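Local coordinates for protein kirola (Actinidia deliciosa, PDB 4IGV) that is of unknown function but belongs to the major latex and ripening-related proteins, relatives of Bet v 1, is a kiwifruit allergen, and probably binds small hydrophobic ligands, at residues A[71-76]-A[81-86]; A[101-106]-A[112-117]. One frame throughout, in Å; residues are numbered along the deposited sequence.

Contacts 1 and 2 are successive antiparallel hairpins of the one curved sheet of the Bet v 1-like fold, their centres about 12 Å apart. Strand 82-88 of contact 1 lies directly beside strand 96-107 of contact 2, and the seam between them probably carries hydrogen bonds from Phe85 N to Ile101 O (2.8 Å) and from Val105 N to Lys81 O (2.9 Å). On the inner face Phe85 touches Val103, whose partner on the far side of strand 96-107 is Trp116; on the other face Ser82 OG packs against Ile102 CG2. The inner face probably lines a cavity, as in Bet v 1 relatives. Separately, Asp71 OD2 in contact 1 bonds an unidentified molecule, probably from the crystallisation liquor.

Contact 1: A[71-76]-A[81-86]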
# COMPACT_ATOMS: atom_id res chain seq x y z
N ASP A 71 -10.38 -1.73 1.76
CA ASP A 71 -10.02 -0.72 0.77
C ASP A 71 -10.74 -0.95 -0.54
O ASP A 71 -11.06 -2.11 -0.87
CB ASP A 71 -8.54 -0.76 0.38
CG ASP A 71 -7.58 -0.44 1.48
OD1 ASP A 71 -7.95 -0.35 2.66
OD2 ASP A 71 -6.36 -0.31 1.13
N ILE A 72 -10.99 0.15 -1.27
CA ILE A 72 -11.41 0.10 -2.67
C ILE A 72 -10.24 0.53 -3.55
O ILE A 72 -9.47 1.41 -3.20
CB ILE A 72 -12.71 0.95 -2.96
CG1 ILE A 72 -13.15 0.83 -4.43
CG2 ILE A 72 -12.55 2.40 -2.58
CD1 ILE A 72 -14.61 1.26 -4.67
N VAL A 73 -10.10 -0.13 -4.69
CA VAL A 73 -9.12 0.32 -5.69
C VAL A 73 -9.82 1.45 -6.45
O VAL A 73 -10.75 1.21 -7.24
CB VAL A 73 -8.70 -0.78 -6.60
CG1 VAL A 73 -7.77 -0.18 -7.71
CG2 VAL A 73 -7.93 -1.87 -5.83
N GLU A 74 -9.44 2.68 -6.18
CA GLU A 74 -10.09 3.87 -6.74
C GLU A 74 -9.58 4.18 -8.13
O GLU A 74 -10.29 4.86 -8.87
CB GLU A 74 -9.79 5.05 -5.77
CG GLU A 74 -9.87 6.45 -6.14
CD GLU A 74 -9.76 7.32 -4.85
OE1 GLU A 74 -10.48 7.06 -3.86
OE2 GLU A 74 -9.06 8.32 -4.90
N ALA A 75 -8.33 3.86 -8.43
CA ALA A 75 -7.71 4.22 -9.70
C ALA A 75 -6.61 3.30 -10.05
O ALA A 75 -5.90 2.80 -9.17
CB ALA A 75 -7.19 5.69 -9.61
N ILE A 76 -6.43 3.12 -11.34
CA ILE A 76 -5.32 2.39 -11.94
C ILE A 76 -4.82 3.14 -13.13
O ILE A 76 -5.66 3.60 -13.92
CB ILE A 76 -5.70 0.98 -12.36
CG1 ILE A 76 -5.99 0.15 -11.13
CG2 ILE A 76 -4.63 0.30 -13.26
CD1 ILE A 76 -6.43 -1.25 -11.40
N LYS A 81 2.22 2.76 -14.14
CA LYS A 81 2.30 1.72 -13.15
C LYS A 81 1.85 2.23 -11.76
O LYS A 81 2.60 2.14 -10.79
CB LYS A 81 3.67 1.06 -13.14
CG LYS A 81 4.10 0.47 -14.43
CD LYS A 81 5.46 -0.21 -14.26
CE LYS A 81 6.02 -0.75 -15.59
NZ LYS A 81 6.16 0.29 -16.64
N SER A 82 0.66 2.80 -11.72
CA SER A 82 0.11 3.34 -10.50
C SER A 82 -1.19 2.66 -10.11
O SER A 82 -2.00 2.29 -10.98
CB SER A 82 -0.12 4.85 -10.68
OG SER A 82 -0.55 5.45 -9.48
N VAL A 83 -1.39 2.52 -8.81
CA VAL A 83 -2.64 2.00 -8.26
C VAL A 83 -2.95 2.80 -7.01
O VAL A 83 -2.05 3.12 -6.23
CB VAL A 83 -2.62 0.48 -8.09
CG1 VAL A 83 -1.44 0.05 -7.23
CG2 VAL A 83 -4.00 -0.03 -7.51
N THR A 84 -4.21 3.22 -6.89
CA THR A 84 -4.68 4.02 -5.79
C THR A 84 -5.72 3.24 -4.97
O THR A 84 -6.73 2.78 -5.49
CB THR A 84 -5.33 5.32 -6.25
OG1 THR A 84 -4.37 6.07 -7.03
CG2 THR A 84 -5.82 6.18 -5.09
N PHE A 85 -5.42 3.12 -3.67
CA PHE A 85 -6.27 2.43 -2.70
C PHE A 85 -6.91 3.45 -1.77
O PHE A 85 -6.25 4.35 -1.24
CB PHE A 85 -5.42 1.53 -1.85
CG PHE A 85 -4.71 0.44 -2.60
CD1 PHE A 85 -5.32 -0.77 -2.87
CD2 PHE A 85 -3.43 0.63 -3.04
CE1 PHE A 85 -4.63 -1.78 -3.60
CE2 PHE A 85 -2.72 -0.36 -3.76
CZ PHE A 85 -3.34 -1.56 -4.04
N LYS A 86 -8.24 3.41 -1.65
CA LYS A 86 -8.98 4.24 -0.70
C LYS A 86 -9.36 3.37 0.50
O LYS A 86 -10.05 2.38 0.31
CB LYS A 86 -10.24 4.85 -1.33
CG LYS A 86 -11.13 5.56 -0.34
CD LYS A 86 -12.36 6.12 -1.04
CE LYS A 86 -13.35 6.64 -0.08
NZ LYS A 86 -14.53 7.03 -0.89
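Val73 and Phe85 lie side by side on the inner face of the 71-76/81-86 hairpin, CG2 of Val73 coming to 4.0 Å from Phe85 CE1 at an oblique approach to the ring. With CG1 anti to the backbone N of Val73 (chi1 175°), that methyl is left for Val83 and, in the conformer described, lies 3.8 Å from Val83 CG2. Ile76 runs alongside the same Val83 conformer and extends this apolar row. Asp71 OD2 approaches Phe85 from the other end of the strand, 3.6 Å from its CB, with carboxylate and ring planes 57° apart.

The outer face is more polar. Glu74 runs across the Lys86 chain, its OE1 3.4 Å from Lys86 CB, while Ile72 CG2 packs beside the same methylene. Lys86 NZ stays 5.0 Å from Glu74 OE1, so the opposite charges attract at most over a distance and form no salt bridge. Thr84 CG2 packs against the Glu74 carboxylate, and its OG1 lies near Ala75 CB.

The backbone sets these positions. Ile72 and Lys86 exchange a pair of hydrogen bonds, the one from Lys86 N to Ile72 O being nearly straight (170° at H). Next, Glu74 and Ala75 both face Thr84: Glu74 N donates to Thr84 O at 2.8 Å, and Ala75 O accepts from Thr84 N. This classic beta bulge shifts the register by one residue. Further out, Ile76 rests on Tyr21 and Arg25 of helix 17-25, and Phe85 on Leu28.

Asp71 OD2 is hydrogen-bonded to an unidentified molecule, probably from the crystallisation liquor. The buried carboxylate beside Phe85 thus has at least one polar partner, whereas Val73 meets Phe85 and Val83 through purely apolar contacts.

Contact 2: A[101-106]-A[112-117]; sequences IIVQVD and NSVTWT
The hairpin of strands 96-107 and 112-122 joins residues 101-106 to 112-117, with Trp116 reaching over to Ile101 and Val103 on the inner face of the hairpin. Ile101 CG2 comes to the edge of the indole, 3.8 Å from Trp116 CE3. In the conformer described, Val103 CG2 sits over one face of the indole in a CH-pi contact, 4.1 Å from the centroid of the six-membered ring and 28° off its normal, and Val103 CG1 meets Val114 CG1 at 3.8 Å.

Six backbone hydrogen bonds in regular antiparallel register join Ile102 with Thr117, Gln104 with Thr115 and Asp106 with Ser113. In the Bet v 1 fold the sheet wraps around a long C-terminal helix; here Trp116 NE1 bonds Thr141 OG1 of helix 131-145, and Phe24 of helix 17-25 meets the indole nearly at right angles.

Gln104, Asp106, Ser113 and Thr115 make a polar patch on the other face, which also carries Ile102. Gln104 bends at chi2 (-94°), and its NE2 hydrogen-bonds Asp106 OD1 (2.8 Å); the acceptor lies in the Gln104 amide plane, while OD1 is met from above its carboxylate plane. A water bridges the two strands, donating to Gln104 O and hydrogen-bonding Ser113 OG and Thr115 OG1. Ser113 OG is also bonded to Gln10 NE2 of strand 4-12, and Gln104 NE2 to Thr80 O.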
# COMPACT_ATOMS: atom_id res chain seq x y z
N ILE A 101 -3.93 5.79 -0.44
CA ILE A 101 -2.56 5.36 -0.63
C ILE A 101 -2.35 5.09 -2.11
O ILE A 101 -3.06 4.33 -2.72
CB ILE A 101 -2.25 4.06 0.14
CG1 ILE A 101 -2.41 4.33 1.65
CG2 ILE A 101 -0.81 3.54 -0.17
CD1 ILE A 101 -2.20 3.07 2.52
N ILE A 102 -1.38 5.77 -2.68
CA ILE A 102 -1.00 5.59 -4.09
C ILE A 102 0.34 4.93 -4.14
O ILE A 102 1.30 5.37 -3.48
CB ILE A 102 -0.92 6.94 -4.83
CG1 ILE A 102 -2.16 7.78 -4.63
CG2 ILE A 102 -0.68 6.68 -6.31
CD1 ILE A 102 -1.96 9.23 -5.17
N VAL A 103 0.43 3.84 -4.89
CA VAL A 103 1.69 3.13 -5.15
C VAL A 103 2.00 3.34 -6.63
O VAL A 103 1.18 3.06 -7.48
CB VAL A 103 1.60 1.60 -4.89
CG1 VAL A 103 3.03 1.01 -4.91
CG2 VAL A 103 0.91 1.28 -3.59
N GLN A 104 3.17 3.86 -6.94
CA GLN A 104 3.55 4.11 -8.32
C GLN A 104 4.97 3.64 -8.58
O GLN A 104 5.88 4.00 -7.84
CB GLN A 104 3.42 5.63 -8.62
CG GLN A 104 3.58 5.93 -10.06
CD GLN A 104 4.99 6.28 -10.45
OE1 GLN A 104 5.69 7.02 -9.72
NE2 GLN A 104 5.42 5.79 -11.61
N VAL A 105 5.15 2.84 -9.60
CA VAL A 105 6.41 2.16 -9.89
C VAL A 105 7.04 2.74 -11.15
O VAL A 105 6.40 2.80 -12.19
CB VAL A 105 6.20 0.63 -10.07
CG1 VAL A 105 7.59 -0.06 -10.23
CG2 VAL A 105 5.42 0.07 -8.86
N ASP A 106 8.28 3.19 -11.05
CA ASP A 106 9.02 3.65 -12.19
C ASP A 106 9.91 2.54 -12.68
O ASP A 106 10.77 2.07 -11.92
CB ASP A 106 9.92 4.79 -11.79
CG ASP A 106 9.18 6.05 -11.58
OD1 ASP A 106 8.12 6.27 -12.22
OD2 ASP A 106 9.71 6.88 -10.79
N ASN A 112 14.82 1.23 -11.07
CA ASN A 112 13.48 0.87 -10.68
C ASN A 112 13.27 1.57 -9.34
O ASN A 112 14.16 1.54 -8.47
CB ASN A 112 13.36 -0.66 -10.46
CG ASN A 112 13.62 -1.48 -11.70
OD1 ASN A 112 12.71 -1.71 -12.49
ND2 ASN A 112 14.88 -1.89 -11.91
N SER A 113 12.12 2.21 -9.19
CA SER A 113 11.77 2.75 -7.90
C SER A 113 10.29 2.63 -7.63
O SER A 113 9.48 2.46 -8.56
CB SER A 113 12.20 4.18 -7.76
OG SER A 113 11.47 4.96 -8.68
N VAL A 114 9.92 2.73 -6.37
CA VAL A 114 8.53 2.70 -5.90
C VAL A 114 8.27 3.95 -5.10
O VAL A 114 9.06 4.27 -4.18
CB VAL A 114 8.30 1.42 -5.05
CG1 VAL A 114 6.83 1.37 -4.56
CG2 VAL A 114 8.67 0.15 -5.83
N THR A 115 7.23 4.68 -5.47
CA THR A 115 6.85 5.84 -4.73
C THR A 115 5.54 5.57 -4.03
O THR A 115 4.54 5.19 -4.66
CB THR A 115 6.69 7.04 -5.66
OG1 THR A 115 7.97 7.30 -6.25
CG2 THR A 115 6.31 8.30 -4.84
N TRP A 116 5.54 5.82 -2.72
CA TRP A 116 4.34 5.69 -1.88
C TRP A 116 3.86 7.11 -1.55
O TRP A 116 4.65 7.95 -1.08
CB TRP A 116 4.75 4.98 -0.57
CG TRP A 116 5.05 3.54 -0.75
CD1 TRP A 116 6.27 3.00 -0.96
CD2 TRP A 116 4.14 2.44 -0.62
NE1 TRP A 116 6.17 1.63 -1.07
CE2 TRP A 116 4.88 1.27 -0.80
CE3 TRP A 116 2.81 2.34 -0.27
CZ2 TRP A 116 4.30 0.01 -0.74
CZ3 TRP A 116 2.22 1.10 -0.22
CH2 TRP A 116 2.98 -0.06 -0.40
N THR A 117 2.60 7.39 -1.82
CA THR A 117 2.00 8.65 -1.50
C THR A 117 0.77 8.43 -0.66
O THR A 117 -0.11 7.65 -1.05
CB THR A 117 1.65 9.45 -2.79
OG1 THR A 117 2.79 9.67 -3.58
CG2 THR A 117 1.03 10.83 -2.43
O HOH W 1 8.35 5.68 -8.45